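Local atomic coordinates of listeria nuclear targeted protein A (Listeria monocytogenes, PDB entry 4CIH), a protein that enters the host nucleus as a secreted virulence factor and blocks recruitment of the chromatin repressor BAHD1, relieving repression of interferon-stimulated genes. Residues E20-S25 and I53-R58; E62-D67 and I85-S90; K70-A75 and A81-F86. The protein carries 2 engineered substitutions. One frame throughout, in Å; residues are numbered along the deposited sequence.

The chain is the helical part of a longer protein. It has no strands, and all three contacts lie in its four-helical up-and-down bundle. Interaction 1 pairs helix 8-34 with helix 42-63, so it closes the first helical hairpin before the other two open. Interaction 2 starts at the C-terminal end of helix 42-63 and closes the loop to helix 77-103. Interaction 3 (70-75 with 81-86) opens within that loop and folds the linker back on the same part of helix 77-103, sharing I85 and F86. Interactions 2 and 3 touch where L64 meets K83. Interactions 1 and 2 touch through E20 and W89. Together they join three helices and a linker.

Interaction 1. Residues E20-S25 and I53-R58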
# COMPACT_ATOMS: atom_id res chain seq x y z
N GLU A 20 -4.08 -4.66 2.69
CA GLU A 20 -4.14 -5.65 1.59
C GLU A 20 -5.62 -5.92 1.20
O GLU A 20 -6.01 -5.77 0.03
CB GLU A 20 -3.32 -6.94 1.88
CG GLU A 20 -1.81 -6.73 2.05
CD GLU A 20 -0.88 -7.80 1.43
OE1 GLU A 20 -0.66 -8.88 2.01
OE2 GLU A 20 -0.25 -7.53 0.39
N ALA A 21 -6.46 -6.23 2.19
CA ALA A 21 -7.89 -6.48 1.87
C ALA A 21 -8.57 -5.31 1.18
O ALA A 21 -9.52 -5.50 0.41
CB ALA A 21 -8.68 -6.88 3.11
N ARG A 22 -8.11 -4.11 1.50
CA ARG A 22 -8.48 -2.90 0.80
C ARG A 22 -7.91 -2.89 -0.61
O ARG A 22 -8.57 -2.47 -1.56
CB ARG A 22 -8.01 -1.63 1.56
CG ARG A 22 -8.34 -1.49 3.04
CD ARG A 22 -9.64 -0.74 3.29
NE ARG A 22 -10.77 -1.65 3.52
CZ ARG A 22 -11.39 -1.87 4.68
NH1 ARG A 22 -11.07 -1.23 5.79
NH2 ARG A 22 -12.38 -2.76 4.72
N GLU A 23 -6.66 -3.31 -0.77
CA GLU A 23 -6.11 -3.48 -2.12
C GLU A 23 -7.07 -4.35 -2.90
O GLU A 23 -7.27 -4.17 -4.13
CB GLU A 23 -4.75 -4.17 -2.09
CG GLU A 23 -3.65 -3.39 -2.82
CD GLU A 23 -3.10 -4.14 -4.03
OE1 GLU A 23 -2.71 -5.31 -3.84
OE2 GLU A 23 -3.05 -3.56 -5.15
N LEU A 24 -7.65 -5.32 -2.19
CA LEU A 24 -8.38 -6.40 -2.86
C LEU A 24 -9.67 -5.88 -3.39
O LEU A 24 -9.89 -5.89 -4.60
CB LEU A 24 -8.63 -7.59 -1.94
CG LEU A 24 -7.51 -8.61 -2.11
CD1 LEU A 24 -8.08 -10.00 -2.25
CD2 LEU A 24 -6.70 -8.22 -3.34
N SER A 25 -10.47 -5.34 -2.48
CA SER A 25 -11.79 -4.80 -2.79
C SER A 25 -11.67 -3.65 -3.75
O SER A 25 -12.67 -3.21 -4.31
CB SER A 25 -12.46 -4.26 -1.52
OG SER A 25 -12.40 -5.21 -0.47
N ILE A 53 -9.19 4.34 -0.55
CA ILE A 53 -7.87 4.85 -0.80
C ILE A 53 -7.46 5.43 0.53
O ILE A 53 -6.48 5.00 1.12
CB ILE A 53 -7.88 5.98 -1.85
CG1 ILE A 53 -7.74 5.43 -3.26
CG2 ILE A 53 -6.71 6.94 -1.63
CD1 ILE A 53 -8.01 6.49 -4.32
N GLY A 54 -8.26 6.39 1.00
CA GLY A 54 -7.97 7.11 2.23
C GLY A 54 -7.91 6.14 3.39
O GLY A 54 -7.23 6.38 4.37
N THR A 55 -8.62 5.04 3.29
CA THR A 55 -8.55 4.06 4.36
C THR A 55 -7.24 3.29 4.29
O THR A 55 -6.71 2.87 5.31
CB THR A 55 -9.78 3.14 4.38
OG1 THR A 55 -10.83 3.84 5.03
CG2 THR A 55 -9.48 1.87 5.17
N MSE A 56 -6.73 3.12 3.07
CA MSE A 56 -5.41 2.53 2.82
C MSE A 56 -4.36 3.56 3.12
O MSE A 56 -3.24 3.22 3.51
CB MSE A 56 -5.30 2.15 1.35
CG MSE A 56 -5.84 0.75 1.05
SE MSE A 56 -5.79 0.39 -0.90
CE MSE A 56 -3.96 -0.33 -1.02
N LYS A 57 -4.68 4.84 2.95
CA LYS A 57 -3.73 5.87 3.34
C LYS A 57 -3.59 5.85 4.84
O LYS A 57 -2.48 5.92 5.38
CB LYS A 57 -4.18 7.25 2.85
CG LYS A 57 -3.85 7.45 1.38
CD LYS A 57 -4.30 8.82 0.91
CE LYS A 57 -4.12 8.93 -0.60
NZ LYS A 57 -4.62 10.25 -1.03
N ARG A 58 -4.72 5.69 5.51
CA ARG A 58 -4.79 5.65 6.99
C ARG A 58 -3.89 4.63 7.68
O ARG A 58 -3.01 4.98 8.45
CB ARG A 58 -6.22 5.38 7.43
CG ARG A 58 -6.65 6.16 8.65
CD ARG A 58 -7.75 5.40 9.38
NE ARG A 58 -7.24 4.15 9.95
CZ ARG A 58 -7.94 3.32 10.72
NH1 ARG A 58 -9.20 3.59 11.05
NH2 ARG A 58 -7.35 2.21 11.17
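Segments 20-25 of helix 8-34 and 53-58 of helix 42-63 run antiparallel, with axes 9.6 Å apart at their closest and an angle of 164° between their directions, and R22 lies level with M56. The contact is carried by R22 and E23 on one helix and by T55 and M56 on the other. M56 is selenomethionine. Its side chain and that of R22 slide past each other in opposite directions, and the CB of R22 lies 3.3 Å from the CG of M56. The M56 chain is extended through chi2 (176°) and then turns at chi3 (88°). That bend carries the methyl CE to E23, where it lies 3.6 Å from CG. The selenium itself rests near the backbone of the 20-25 segment, 3.8 Å from the N of E23. The second pair is R22 with T55. The methyl CG2 of T55 stands anti to its backbone N and meets the CD of R22 at 3.2 Å. The same methyl sits at the edge of the R22 guanidinium, near its plane, 3.5 Å from NH1. Bends at chi2 and chi3 of R22 bring CD and the guanidinium edge to this methyl. No hydrogen bond crosses between the two segments. The contact is therefore apolar packing, although two of its four side chains carry charges. M56 is buried, while R22, E23 and T55 are partly exposed. This is the close pairing of neighbouring antiparallel helices expected in an up-and-down bundle. Helix 77-103 packs against both partners: W89 touches E20, and I97 touches M56. K93 and R96 of that helix also form long, weak ion pairs with E23. On helix 42-63, Y59 extends the packing around R22.

Interaction 2. Residues E62-D67 and I85-S90; sequences EILSID and IFKEWS
I63 lies over one face of the F86 ring, and this is the buried, closely packed part of the contact. The methyl CG2 of I63 is 3.7 Å from the ring centroid and 25° off the ring normal, a CH-pi contact. It sits toward the rim, with F86 CZ 3.4 Å away. The methyl CD1 of I63 also reaches F86 CZ, at 3.7 Å. The F86 side chain leaves its helix with CG anti to the backbone N (chi1 169°), which points the ring at I63. CB of S90, one turn further on, lies over the opposite ring face.

The other part faces solvent. L64 crosses the side chain of K87 at about a right angle. Both methyls of L64 press on the aliphatic part of the lysine. CD1 of L64 is 3.3 Å from K87 CG, tighter than usual for two carbons, and CD2 is 3.5 Å from the same atom. That one close pair does not enclose this side: K87 is exposed and L64 partly so.

A type I turn runs from I63 to I66 where the chain leaves helix 42-63, and I12 of helix 8-34 also touches I63. With no hydrogen bond between the segments, the contact depends on apolar packing: an isoleucine methyl on a phenyl face, and leucine methyls on lysine methylenes.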
# COMPACT_ATOMS: atom_id res chain seq x y z
N GLU A 62 -0.80 4.93 10.16
CA GLU A 62 -0.75 4.17 11.36
C GLU A 62 0.64 3.54 11.49
O GLU A 62 1.38 3.89 12.40
CB GLU A 62 -1.87 3.12 11.38
CG GLU A 62 -3.03 3.51 12.29
CD GLU A 62 -4.09 2.44 12.38
OE1 GLU A 62 -3.83 1.45 13.07
OE2 GLU A 62 -5.19 2.61 11.77
N ILE A 63 1.03 2.72 10.52
CA ILE A 63 2.41 2.22 10.46
C ILE A 63 3.54 3.28 10.38
O ILE A 63 4.28 3.45 11.34
CB ILE A 63 2.58 1.14 9.38
CG1 ILE A 63 1.89 -0.14 9.86
CG2 ILE A 63 4.07 0.90 9.11
CD1 ILE A 63 0.94 -0.72 8.84
N LEU A 64 3.66 4.00 9.27
CA LEU A 64 4.67 5.07 9.12
C LEU A 64 4.82 6.03 10.30
O LEU A 64 5.79 6.83 10.35
CB LEU A 64 4.42 5.91 7.86
CG LEU A 64 5.27 5.69 6.60
CD1 LEU A 64 5.09 6.84 5.61
CD2 LEU A 64 6.74 5.52 6.95
N SER A 65 3.86 6.00 11.22
CA SER A 65 3.94 6.87 12.41
C SER A 65 4.10 6.12 13.72
O SER A 65 4.01 6.70 14.80
CB SER A 65 2.77 7.88 12.45
OG SER A 65 1.69 7.40 13.23
N ILE A 66 4.38 4.82 13.65
CA ILE A 66 4.93 4.11 14.80
C ILE A 66 6.17 4.85 15.31
O ILE A 66 6.91 5.47 14.52
CB ILE A 66 5.19 2.66 14.45
CG1 ILE A 66 3.81 1.96 14.33
CG2 ILE A 66 6.07 2.02 15.52
CD1 ILE A 66 3.83 0.58 13.74
N ASP A 67 6.35 4.92 16.63
CA ASP A 67 7.39 5.82 17.13
C ASP A 67 8.67 5.40 16.46
O ASP A 67 9.19 6.10 15.58
CB ASP A 67 7.52 5.81 18.65
CG ASP A 67 8.67 6.69 19.15
OD1 ASP A 67 9.83 6.30 18.93
OD2 ASP A 67 8.42 7.75 19.78
N ILE A 85 11.50 0.47 2.56
CA ILE A 85 10.77 -0.30 1.58
C ILE A 85 9.28 -0.07 1.76
O ILE A 85 8.60 0.39 0.84
CB ILE A 85 11.12 -1.80 1.66
CG1 ILE A 85 10.42 -2.57 0.55
CG2 ILE A 85 10.77 -2.38 3.02
CD1 ILE A 85 11.36 -2.99 -0.55
N PHE A 86 8.75 -0.36 2.95
CA PHE A 86 7.31 -0.26 3.18
C PHE A 86 6.77 1.09 2.73
O PHE A 86 5.67 1.18 2.23
CB PHE A 86 7.01 -0.52 4.65
CG PHE A 86 5.60 -0.21 5.07
CD1 PHE A 86 5.18 1.12 5.23
CD2 PHE A 86 4.72 -1.23 5.40
CE1 PHE A 86 3.90 1.40 5.65
CE2 PHE A 86 3.44 -0.96 5.79
CZ PHE A 86 3.02 0.36 5.92
N LYS A 87 7.57 2.14 2.83
CA LYS A 87 7.15 3.46 2.37
C LYS A 87 7.07 3.41 0.87
O LYS A 87 6.09 3.88 0.26
CB LYS A 87 8.10 4.60 2.84
CG LYS A 87 7.37 5.77 3.51
CD LYS A 87 8.19 7.07 3.67
CE LYS A 87 7.37 8.29 3.26
NZ LYS A 87 8.08 9.30 2.40
N GLU A 88 8.07 2.80 0.25
CA GLU A 88 8.08 2.67 -1.20
C GLU A 88 7.00 1.68 -1.72
O GLU A 88 6.34 1.97 -2.71
CB GLU A 88 9.46 2.23 -1.72
CG GLU A 88 10.53 3.30 -2.04
CD GLU A 88 11.89 2.64 -1.91
OE1 GLU A 88 11.82 1.41 -1.74
OE2 GLU A 88 12.99 3.27 -1.90
N TRP A 89 6.89 0.51 -1.09
CA TRP A 89 5.88 -0.56 -1.38
C TRP A 89 4.39 -0.11 -1.21
O TRP A 89 3.57 -0.29 -2.11
CB TRP A 89 6.22 -1.77 -0.48
CG TRP A 89 5.39 -3.01 -0.66
CD1 TRP A 89 5.65 -4.05 -1.50
CD2 TRP A 89 4.18 -3.35 0.04
NE1 TRP A 89 4.66 -4.99 -1.39
CE2 TRP A 89 3.75 -4.58 -0.46
CE3 TRP A 89 3.42 -2.72 1.04
CZ2 TRP A 89 2.60 -5.22 0.01
CZ3 TRP A 89 2.29 -3.33 1.49
CH2 TRP A 89 1.88 -4.57 0.98
N SER A 90 4.06 0.49 -0.07
CA SER A 90 2.71 1.07 0.20
C SER A 90 2.25 2.21 -0.71
O SER A 90 1.08 2.27 -1.14
CB SER A 90 2.73 1.60 1.61
OG SER A 90 3.67 2.67 1.65

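Interaction 3. Residues K70-A75 and A81-F86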
# COMPACT_ATOMS: atom_id res chain seq x y z
N LYS A 70 8.79 6.20 12.77
CA LYS A 70 9.36 7.56 12.74
C LYS A 70 10.90 7.54 12.81
O LYS A 70 11.61 7.99 11.88
CB LYS A 70 8.84 8.35 13.95
CG LYS A 70 9.26 9.82 14.05
CD LYS A 70 8.36 10.73 13.20
CE LYS A 70 8.54 12.19 13.58
NZ LYS A 70 8.00 13.15 12.54
N ARG A 71 11.41 7.01 13.92
CA ARG A 71 12.80 7.22 14.33
C ARG A 71 13.72 6.19 13.65
O ARG A 71 14.94 6.15 13.82
CB ARG A 71 12.88 7.28 15.86
CG ARG A 71 11.55 7.78 16.49
CD ARG A 71 11.61 8.85 17.59
NE ARG A 71 12.37 8.41 18.76
CZ ARG A 71 13.60 8.85 19.04
NH1 ARG A 71 14.16 9.76 18.25
NH2 ARG A 71 14.27 8.41 20.09
N SER A 72 13.09 5.41 12.76
CA SER A 72 13.72 4.40 11.91
C SER A 72 15.24 4.44 11.72
O SER A 72 15.90 3.42 11.86
CB SER A 72 13.03 4.34 10.55
OG SER A 72 13.13 5.56 9.83
N SER A 73 15.80 5.60 11.37
CA SER A 73 17.23 5.64 11.11
C SER A 73 18.13 5.45 12.32
O SER A 73 19.32 5.18 12.18
CB SER A 73 17.64 6.92 10.37
OG SER A 73 16.83 8.02 10.75
N GLU A 74 17.58 5.59 13.52
CA GLU A 74 18.33 5.28 14.75
C GLU A 74 17.88 3.97 15.42
O GLU A 74 18.36 3.66 16.50
CB GLU A 74 18.20 6.42 15.77
CG GLU A 74 17.48 7.67 15.27
CD GLU A 74 16.54 8.28 16.29
OE1 GLU A 74 16.70 8.02 17.50
OE2 GLU A 74 15.67 9.06 15.88
N ALA A 75 16.96 3.20 14.84
CA ALA A 75 16.70 1.85 15.38
C ALA A 75 17.56 0.83 14.65
O ALA A 75 18.50 1.16 13.93
CB ALA A 75 15.23 1.47 15.28
N ALA A 81 15.17 -0.18 7.26
CA ALA A 81 15.15 -0.94 6.01
C ALA A 81 13.72 -1.21 5.64
O ALA A 81 13.30 -0.86 4.54
CB ALA A 81 15.92 -2.24 6.19
N PHE A 82 12.97 -1.76 6.60
CA PHE A 82 11.54 -2.08 6.48
C PHE A 82 10.65 -0.87 6.19
O PHE A 82 9.73 -0.92 5.37
CB PHE A 82 11.04 -2.78 7.76
CG PHE A 82 9.56 -2.70 7.96
CD1 PHE A 82 8.70 -3.42 7.13
CD2 PHE A 82 9.02 -1.90 8.97
CE1 PHE A 82 7.33 -3.32 7.26
CE2 PHE A 82 7.65 -1.84 9.13
CZ PHE A 82 6.81 -2.53 8.26
N LYS A 83 10.90 0.21 6.93
CA LYS A 83 10.14 1.44 6.71
C LYS A 83 10.45 1.91 5.30
O LYS A 83 9.55 2.37 4.58
CB LYS A 83 10.51 2.49 7.79
CG LYS A 83 10.13 3.95 7.52
CD LYS A 83 11.18 4.79 6.82
CE LYS A 83 10.77 6.28 6.75
NZ LYS A 83 11.58 7.20 7.60
N LYS A 84 11.72 1.82 4.91
CA LYS A 84 12.24 2.44 3.68
C LYS A 84 11.59 1.79 2.50
O LYS A 84 11.17 2.46 1.55
CB LYS A 84 13.76 2.27 3.61
CG LYS A 84 14.32 2.49 2.22
CD LYS A 84 15.85 2.51 2.24
CE LYS A 84 16.39 2.47 0.84
NZ LYS A 84 17.28 1.29 0.70
N ILE A 85 11.50 0.47 2.56
CA ILE A 85 10.77 -0.30 1.58
C ILE A 85 9.28 -0.07 1.76
O ILE A 85 8.60 0.39 0.84
CB ILE A 85 11.12 -1.80 1.66
CG1 ILE A 85 10.42 -2.57 0.55
CG2 ILE A 85 10.77 -2.38 3.02
CD1 ILE A 85 11.36 -2.99 -0.55
N PHE A 86 8.75 -0.36 2.95
CA PHE A 86 7.31 -0.26 3.18
C PHE A 86 6.77 1.09 2.73
O PHE A 86 5.67 1.18 2.23
CB PHE A 86 7.01 -0.52 4.65
CG PHE A 86 5.60 -0.21 5.07
CD1 PHE A 86 5.18 1.12 5.23
CD2 PHE A 86 4.72 -1.23 5.40
CE1 PHE A 86 3.90 1.40 5.65
CE2 PHE A 86 3.44 -0.96 5.79
CZ PHE A 86 3.02 0.36 5.92
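The linker between helix 67-70 and helix 77-103 folds back near the N-terminal end of the latter helix, and S72 meets K83 there. Between the two segments one hydrogen bond forms. NZ of K83 donates to OG of S72 at 3.2 Å. A second bond lies just before 81-86: the same OG is hydrogen-bonded to OE1 of E80, its stronger partner. The serine hydroxyl thus sits between a glutamate and a lysine of helix 77-103. The CA atoms of S72 and K83 are the nearest pair across the segments, 7.0 Å apart. Both side chains start toward each other. S72 holds its OG between the backbone N and the carbonyl carbon (chi1 62°). The lysine leaves with CG anti to its backbone N, then bends at chi2 (-91°) and again at chi4. The bent chain passes alongside the serine before its ammonium group reaches OG. CD of K83 is 3.7 Å from OG of S72, and the CB atoms of S72 and K83 are 4.2 Å apart. Within the linker, NH1 of R71 makes a salt bridge of 2.9 Å with OE2 of E74. The backbone adds a bond here: N of E74 bonds to O of R71 at 2.7 Å. A short 3-10 segment, 73-74, lies inside this bend. D67 is a long, weak ion partner of R71. L64, where the chain leaves helix 42-63, packs on the aliphatic part of K83. The direct contact is small, one hydrogen bond with lysine methylenes beside the serine. S72 is buried, and its two bonds tie it to two residues of the helix. The opposite charges of E80 and K83 may polarise the hydroxyl between them.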